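Local coordinates for protein Lys-gingipain catalytic subunit (Porphyromonas gingivalis, PDB 6I9A) that cleaves proteins with a strong preference for lysine at P1, as a secreted cysteine endopeptidase and possible virulence factor, here as its catalytic part with the peptidomimetic inhibitor KYT-36 bound, at residues Y174-Y179 with T187-Y192; G199-L204 with A211-H216. One frame throughout, in Å; residues are numbered along the deposited sequence.

Overall arrangement
Both contacts lie in the peptidase part of the chain and reach the same mixed sheet, their centres about 13 Å apart. Contact 1 sits at the surface, where helix 163-178 meets the outermost strand 188-192 through a single methionine. Contact 2 is buried: it packs the turn and helix start at 199-204 against strand 210-214, which lies further inside the sheet. The two meet where Tyr192 OH and His203 NE2, 2.8 Å apart, probably share a hydrogen bond. Thioether against amide marks the first contact, phenol and methyl packing the second. Segment 174-179 also supplies a sodium ligand, Tyr174, remote from the touching atoms, whereas segment 211-216 ends in the active site.

Contact 1: Y174-Y179 with T187-Y192; sequences YGMQYY and TDVYNY. With NA (sodium ion), chain F.
Met176 and Asn191 make the closest approach between helix 163-178 and strand 188-192, with Met176 SD 3.4 Å from Asn191 CG. The two side chains run at about a right angle, so the thioether meets the CB-CG part of the asparagine, while the terminal methyl CE lies 3.7 Å from Asn191 OD1. Val189, two residues earlier on the same side of the strand, adds the apolar half of the contact: its CG1 is 4.0 Å from both CG and SD of Met176. The methionine leaves the helix with CG anti to its own carbonyl carbon and stays extended through CG, then bends at chi3 (-62°), which turns CE toward the asparagine oxygen.

The asparagine amide is held from its own strand. Its ND2 donates to Val189 O at 3.0 Å in a nearly straight bond (166°), and the acceptor lies in the amide plane. This bond fixes the rotation of the group that the sulfur packs on, and chi1 of 66°, with CG between the backbone N and carbonyl carbon, brings the amide back over the strand.

Strand 152-157, helix 163-178 and strand 188-192 form a beta-alpha-beta unit, and this contact joins its helix to its second strand at the edge of the mixed sheet, of which 188-192 is an outermost strand. Strand 188-192 pairs in parallel with 152-157, whose Leu155 also touches Met176.

Tyr174 serves a different site. Its OH binds a sodium ion at 2.5 Å, together with a water and Val293, Thr308, Ser309 and Asp314. The ring of Tyr178, one helical turn on, places CD2 3.7 Å above the centre of the Tyr174 ring, and Tyr179 OH hydrogen-bonds the other carboxylate oxygen of Asp314, a second link to the ion site.

Contact 2: G199-L204 with A211-H216; sequences GCYSHL and ANYTAH. With H8E (benzyl-N-[(2S)-1-[[(3S)-7-amino-1-(benzylamino)-1,2-dioxoheptan-3-yl]amino]-5-(2-methyl-2-phenylhydrazinyl)-1,5-dioxopentan-2-yl]carbamate), chain I.
Tyr201 and Tyr213 meet through the hydroxyl of Tyr201, which comes obliquely to the Tyr213 ring, 3.6 Å from CD2. Further back along the strand, the methyl CD2 of Leu204 rests 3.8 Å from Ala211 CB. Leu204, Ala211 and Tyr213 are buried; Tyr201 OH finds its polar partner in Pro225 O, and Cys200 SG sits over the centre of the Tyr201 ring. With CG anti to the carbonyl carbon (chi1 -63°), the length of the ring carries the hydroxyl to Tyr213.

Residues 199-202 form a type I turn that leads into helix 202-206, followed by parallel strand 210-214 inside the mixed sheet of the caspase-like (clan CD) peptidase fold. The looser side is the turn itself, whose end residues Gly199 and Ser202 are exposed.

At the other end the strand opens onto the substrate cleft. Tyr213 OH donates to His216 O at 2.7 Å and also bonds Asp224 N, two bonds that brace the segment carrying the inferred proton donor, whose NE2 bonds Asp160. The inhibitor's lysine-like amine NAB donates to Thr214 OG1 at 2.9 Å; Asp288 also hydrogen-bonds the inhibitor, probably through this amine. An inhibitor phenyl carbon, CAR, packs 3.5 Å from His216 CB.

Contact 1: Y174-Y179 with T187-Y192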
loop_
_atom_site.group_PDB
_atom_site.type_symbol
_atom_site.label_atom_id
_atom_site.label_comp_id
_atom_site.label_asym_id
_atom_site.label_seq_id
_atom_site.Cartn_x
_atom_site.Cartn_y
_atom_site.Cartn_z
ATOM N N TYR A 174 13.772 17.222 2.071
ATOM C CA TYR A 174 14.541 16.007 1.751
ATOM C C TYR A 174 13.835 15.239 0.625
ATOM O O TYR A 174 14.454 14.865 -0.357
ATOM C CB TYR A 174 14.629 15.135 3.036
ATOM C CG TYR A 174 15.387 13.844 2.837
ATOM C CD1 TYR A 174 16.747 13.746 3.161
ATOM C CD2 TYR A 174 14.749 12.712 2.338
ATOM C CE1 TYR A 174 17.433 12.545 3.036
ATOM C CE2 TYR A 174 15.435 11.501 2.186
ATOM C CZ TYR A 174 16.771 11.435 2.529
ATOM O OH TYR A 174 17.487 10.277 2.420
ATOM N N GLY A 175 12.519 15.045 0.765
ATOM C CA GLY A 175 11.751 14.389 -0.295
ATOM C C GLY A 175 11.915 15.056 -1.661
ATOM O O GLY A 175 12.110 14.374 -2.688
ATOM N N MET A 176 11.807 16.362 -1.684
ATOM C CA MET A 176 11.965 17.110 -2.933
ATOM C C MET A 176 13.379 17.101 -3.483
ATOM O O MET A 176 13.574 17.007 -4.696
ATOM C CB MET A 176 11.492 18.574 -2.758
ATOM C CG MET A 176 10.019 18.676 -2.438
ATOM S SD MET A 176 9.388 20.342 -2.435
ATOM C CE MET A 176 10.305 21.046 -1.186
ATOM N N GLN A 177 14.388 17.183 -2.615
ATOM C CA GLN A 177 15.755 17.204 -3.081
ATOM C C GLN A 177 16.052 15.928 -3.807
ATOM O O GLN A 177 16.686 15.945 -4.865
ATOM C CB GLN A 177 16.725 17.367 -1.894
ATOM C CG GLN A 177 18.162 17.204 -2.334
ATOM C CD GLN A 177 19.160 17.575 -1.301
ATOM O OE1 GLN A 177 18.821 18.079 -0.227
ATOM N NE2 GLN A 177 20.421 17.393 -1.651
ATOM N N TYR A 178 15.713 14.769 -3.183
ATOM C CA TYR A 178 16.180 13.521 -3.735
ATOM C C TYR A 178 15.225 12.846 -4.695
ATOM O O TYR A 178 15.735 12.077 -5.533
ATOM C CB TYR A 178 16.515 12.572 -2.562
ATOM C CG TYR A 178 17.742 13.072 -1.828
ATOM C CD1 TYR A 178 18.995 13.078 -2.448
ATOM C CD2 TYR A 178 17.646 13.642 -0.546
ATOM C CE1 TYR A 178 20.104 13.622 -1.821
ATOM C CE2 TYR A 178 18.773 14.127 0.110
ATOM C CZ TYR A 178 19.995 14.123 -0.540
ATOM O OH TYR A 178 21.106 14.552 0.151
ATOM N N TYR A 179 13.902 13.045 -4.567
ATOM C CA TYR A 179 12.982 12.183 -5.324
ATOM C C TYR A 179 11.850 12.933 -6.028
ATOM O O TYR A 179 11.620 12.677 -7.203
ATOM C CB TYR A 179 12.376 11.145 -4.359
ATOM C CG TYR A 179 13.461 10.379 -3.627
ATOM C CD1 TYR A 179 14.386 9.598 -4.321
ATOM C CD2 TYR A 179 13.589 10.455 -2.236
ATOM C CE1 TYR A 179 15.390 8.900 -3.660
ATOM C CE2 TYR A 179 14.586 9.751 -1.563
ATOM C CZ TYR A 179 15.497 8.998 -2.293
ATOM O OH TYR A 179 16.522 8.318 -1.663
ATOM N N THR A 187 6.552 16.770 -13.044
ATOM C CA THR A 187 6.420 18.080 -13.676
ATOM C C THR A 187 5.882 19.132 -12.729
ATOM O O THR A 187 6.075 20.325 -12.978
ATOM C CB THR A 187 5.447 17.976 -14.888
ATOM O OG1 THR A 187 4.171 17.521 -14.435
ATOM C CG2 THR A 187 5.979 17.018 -15.964
ATOM N N ASP A 188 5.148 18.724 -11.685
ATOM C CA ASP A 188 4.505 19.656 -10.762
ATOM C C ASP A 188 4.607 19.109 -9.357
ATOM O O ASP A 188 3.963 18.104 -9.022
ATOM C CB ASP A 188 3.042 19.855 -11.150
ATOM C CG ASP A 188 2.876 20.410 -12.550
ATOM O OD1 ASP A 188 2.798 19.615 -13.506
ATOM O OD2 ASP A 188 2.918 21.649 -12.709
ATOM N N VAL A 189 5.449 19.724 -8.557
ATOM C CA VAL A 189 5.681 19.323 -7.187
ATOM C C VAL A 189 5.078 20.434 -6.346
ATOM O O VAL A 189 5.742 21.427 -6.004
ATOM C CB VAL A 189 7.152 19.035 -6.917
ATOM C CG1 VAL A 189 7.352 18.653 -5.452
ATOM C CG2 VAL A 189 7.669 17.928 -7.835
ATOM N N TYR A 190 3.778 20.328 -6.080
ATOM C CA TYR A 190 3.085 21.358 -5.298
ATOM C C TYR A 190 3.532 21.188 -3.865
ATOM O O TYR A 190 3.388 20.104 -3.303
ATOM C CB TYR A 190 1.579 21.193 -5.415
ATOM C CG TYR A 190 1.039 21.095 -6.826
ATOM C CD1 TYR A 190 1.091 22.182 -7.699
ATOM C CD2 TYR A 190 0.420 19.929 -7.268
ATOM C CE1 TYR A 190 0.539 22.098 -8.982
ATOM C CE2 TYR A 190 -0.171 19.848 -8.512
ATOM C CZ TYR A 190 -0.087 20.922 -9.370
ATOM O OH TYR A 190 -0.723 20.817 -10.596
ATOM N N ASN A 191 4.104 22.225 -3.270
ATOM C CA ASN A 191 4.662 22.072 -1.907
ATOM C C ASN A 191 4.390 23.325 -1.110
ATOM O O ASN A 191 4.525 24.447 -1.624
ATOM C CB ASN A 191 6.161 21.745 -1.972
ATOM C CG ASN A 191 7.033 22.838 -2.522
ATOM O OD1 ASN A 191 7.690 23.547 -1.747
ATOM N ND2 ASN A 191 7.094 22.991 -3.846
ATOM N N TYR A 192 3.994 23.121 0.140
ATOM C CA TYR A 192 3.699 24.214 1.056
ATOM C C TYR A 192 4.497 23.955 2.315
ATOM O O TYR A 192 4.215 22.998 3.064
ATOM C CB TYR A 192 2.204 24.237 1.331
ATOM C CG TYR A 192 1.425 24.575 0.089
ATOM C CD1 TYR A 192 1.165 23.602 -0.883
ATOM C CD2 TYR A 192 1.035 25.897 -0.183
ATOM C CE1 TYR A 192 0.538 23.926 -2.084
ATOM C CE2 TYR A 192 0.395 26.225 -1.378
ATOM C CZ TYR A 192 0.128 25.234 -2.317
ATOM O OH TYR A 192 -0.490 25.547 -3.506
HETATM NA NA NA F . 17.689 8.671 4.338
HETATM O O HOH W 1 19.637 7.623 3.299
#

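Contact 2: G199-L204 with A211-H216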
loop_
_atom_site.group_PDB
_atom_site.type_symbol
_atom_site.label_atom_id
_atom_site.label_comp_id
_atom_site.label_asym_id
_atom_site.label_seq_id
_atom_site.Cartn_x
_atom_site.Cartn_y
_atom_site.Cartn_z
ATOM N N GLY A 199 -5.052 27.623 -0.624
ATOM C CA GLY A 199 -5.222 26.918 -1.887
ATOM C C GLY A 199 -4.471 25.606 -2.000
ATOM O O GLY A 199 -4.541 24.952 -3.045
ATOM N N CYS A 200 -3.812 25.159 -0.935
ATOM C CA CYS A 200 -2.970 23.959 -1.055
ATOM C C CYS A 200 -3.741 22.693 -1.411
ATOM O O CYS A 200 -3.154 21.810 -2.018
ATOM C CB CYS A 200 -2.137 23.734 0.202
ATOM S SG CYS A 200 -3.109 23.443 1.709
ATOM N N TYR A 201 -5.016 22.574 -1.045
ATOM C CA TYR A 201 -5.754 21.337 -1.347
ATOM C C TYR A 201 -6.468 21.383 -2.706
ATOM O O TYR A 201 -7.006 20.362 -3.120
ATOM C CB TYR A 201 -6.716 20.986 -0.215
ATOM C CG TYR A 201 -5.950 20.711 1.080
ATOM C CD1 TYR A 201 -4.990 19.694 1.143
ATOM C CD2 TYR A 201 -6.208 21.448 2.240
ATOM C CE1 TYR A 201 -4.319 19.405 2.320
ATOM C CE2 TYR A 201 -5.522 21.180 3.419
ATOM C CZ TYR A 201 -4.582 20.155 3.448
ATOM O OH TYR A 201 -3.901 19.850 4.603
ATOM N N SER A 202 -6.381 22.504 -3.425
ATOM C CA SER A 202 -6.940 22.545 -4.787
ATOM C C SER A 202 -6.331 21.477 -5.666
ATOM O O SER A 202 -6.983 20.912 -6.563
ATOM C CB SER A 202 -6.648 23.907 -5.417
ATOM O OG SER A 202 -7.519 24.857 -4.838
ATOM N N HIS A 203 -5.047 21.182 -5.413
ATOM C CA HIS A 203 -4.289 20.232 -6.235
ATOM C C HIS A 203 -4.824 18.800 -6.095
ATOM O O HIS A 203 -4.646 17.999 -7.017
ATOM C CB HIS A 203 -2.800 20.304 -5.867
ATOM C CG HIS A 203 -2.293 21.717 -5.849
ATOM N ND1 HIS A 203 -2.295 22.514 -6.973
ATOM C CD2 HIS A 203 -1.783 22.430 -4.820
ATOM C CE1 HIS A 203 -1.793 23.680 -6.589
ATOM N NE2 HIS A 203 -1.476 23.674 -5.300
ATOM N N LEU A 204 -5.531 18.498 -4.993
ATOM C CA LEU A 204 -6.144 17.175 -4.904
ATOM C C LEU A 204 -7.259 17.010 -5.911
ATOM O O LEU A 204 -7.501 15.902 -6.379
ATOM C CB LEU A 204 -6.748 16.977 -3.506
ATOM C CG LEU A 204 -5.750 16.980 -2.322
ATOM C CD1 LEU A 204 -6.519 16.736 -1.046
ATOM C CD2 LEU A 204 -4.654 15.909 -2.499
ATOM N N ALA A 211 -0.049 12.485 -2.088
ATOM C CA ALA A 211 -0.203 13.630 -1.188
ATOM C C ALA A 211 0.336 13.225 0.157
ATOM O O ALA A 211 -0.085 12.184 0.698
ATOM C CB ALA A 211 -1.657 14.026 -1.086
ATOM N N ASN A 212 1.266 14.039 0.718
ATOM C CA ASN A 212 1.825 13.728 2.050
ATOM C C ASN A 212 1.775 14.997 2.886
ATOM O O ASN A 212 2.278 16.054 2.474
ATOM C CB ASN A 212 3.258 13.251 1.890
ATOM C CG ASN A 212 4.009 12.788 3.123
ATOM O OD1 ASN A 212 5.233 12.701 3.062
ATOM N ND2 ASN A 212 3.320 12.442 4.212
ATOM N N TYR A 213 1.124 14.884 4.044
ATOM C CA TYR A 213 0.968 15.943 5.027
ATOM C C TYR A 213 1.701 15.504 6.290
ATOM O O TYR A 213 1.475 14.399 6.798
ATOM C CB TYR A 213 -0.542 16.128 5.301
ATOM C CG TYR A 213 -0.870 17.016 6.478
ATOM C CD1 TYR A 213 -0.985 16.482 7.759
ATOM C CD2 TYR A 213 -1.159 18.363 6.304
ATOM C CE1 TYR A 213 -1.377 17.262 8.840
ATOM C CE2 TYR A 213 -1.551 19.161 7.384
ATOM C CZ TYR A 213 -1.663 18.600 8.649
ATOM O OH TYR A 213 -2.032 19.408 9.717
ATOM N N THR A 214 2.543 16.382 6.850
ATOM C CA THR A 214 3.188 16.148 8.142
ATOM C C THR A 214 2.969 17.381 9.014
ATOM O O THR A 214 3.424 18.500 8.674
ATOM C CB THR A 214 4.665 15.797 7.979
ATOM O OG1 THR A 214 5.183 15.689 9.335
ATOM C CG2 THR A 214 5.519 16.812 7.210
ATOM N N ALA A 215 2.220 17.203 10.096
ATOM C CA ALA A 215 1.868 18.203 11.137
ATOM C C ALA A 215 0.699 17.643 11.948
ATOM O O ALA A 215 0.698 16.442 12.187
ATOM C CB ALA A 215 1.562 19.600 10.574
ATOM N N HIS A 216 -0.257 18.459 12.407
ATOM C CA HIS A 216 -1.298 17.985 13.346
ATOM C C HIS A 216 -2.435 17.283 12.654
ATOM O O HIS A 216 -2.929 17.757 11.613
ATOM C CB HIS A 216 -1.852 19.150 14.163
ATOM C CG HIS A 216 -0.820 19.991 14.832
ATOM N ND1 HIS A 216 -0.997 21.353 14.954
ATOM C CD2 HIS A 216 0.386 19.678 15.331
ATOM C CE1 HIS A 216 0.080 21.821 15.556
ATOM N NE2 HIS A 216 0.921 20.859 15.837
HETATM C CAQ H8E I . -5.793 17.831 16.832
HETATM C CAK H8E I . -6.595 18.808 16.205
HETATM C CAH H8E I . -6.070 20.073 15.937
HETATM C CAL H8E I . -4.767 20.405 16.296
HETATM C CAR H8E I . -4.010 19.430 16.927
HETATM C CBO H8E I . -4.468 18.143 17.171
HETATM C CBA H8E I . -3.627 17.244 17.861
HETATM N NBE H8E I . -2.726 16.496 16.968
HETATM C CBL H8E I . -1.478 16.099 17.343
HETATM O OAE H8E I . -0.985 16.448 18.424
HETATM C CBN H8E I . -0.729 15.216 16.350
HETATM O OAG H8E I . -1.184 15.284 15.167
HETATM C CBS H8E I . 0.818 15.368 16.493
HETATM C CBB H8E I . 1.587 14.911 15.247
HETATM C CAY H8E I . 3.092 15.174 15.346
HETATM C CAX H8E I . 3.932 14.510 14.250
HETATM C CAW H8E I . 3.752 15.185 12.896
HETATM N NAB H8E I . 4.626 14.507 11.892
HETATM N NBG H8E I . 1.357 14.700 17.684
HETATM C C H8E I . 2.020 15.283 18.683
HETATM O O H8E I . 2.240 16.482 18.791
HETATM C CA H8E I . 2.333 14.323 19.823
HETATM N N H8E I . 3.459 14.770 20.637
HETATM C CBK H8E I . 4.731 14.803 20.166
HETATM O OAD H8E I . 4.946 14.568 18.968
HETATM O OBI H8E I . 5.629 15.096 21.028
HETATM C CBD H8E I . 7.028 15.245 20.585
HETATM C CBP H8E I . 7.857 15.817 21.645
HETATM C CAS H8E I . 8.660 15.023 22.466
HETATM C CAM H8E I . 9.494 15.561 23.493
HETATM C CAI H8E I . 9.406 16.950 23.686
HETATM C CAN H8E I . 8.556 17.727 22.913
HETATM C CAT H8E I . 7.785 17.188 21.897
HETATM C CB H8E I . 1.095 14.178 20.723
HETATM C CG H8E I . 0.630 15.521 21.346
HETATM C CD H8E I . -0.761 15.409 21.896
HETATM O OE1 H8E I . -0.955 14.943 23.020
HETATM N NE2 H8E I . -1.703 15.794 21.015
HETATM N NBT H8E I . -3.075 15.622 21.256
HETATM C CAA H8E I . -3.715 14.725 20.257
HETATM C CBQ H8E I . -3.735 16.775 21.780
HETATM C CAU H8E I . -5.105 17.003 21.575
HETATM C CAO H8E I . -5.729 18.107 22.149
HETATM C CAJ H8E I . -4.995 19.000 22.921
HETATM C CAP H8E I . -3.631 18.814 23.098
HETATM C CAV H8E I . -3.006 17.693 22.548
#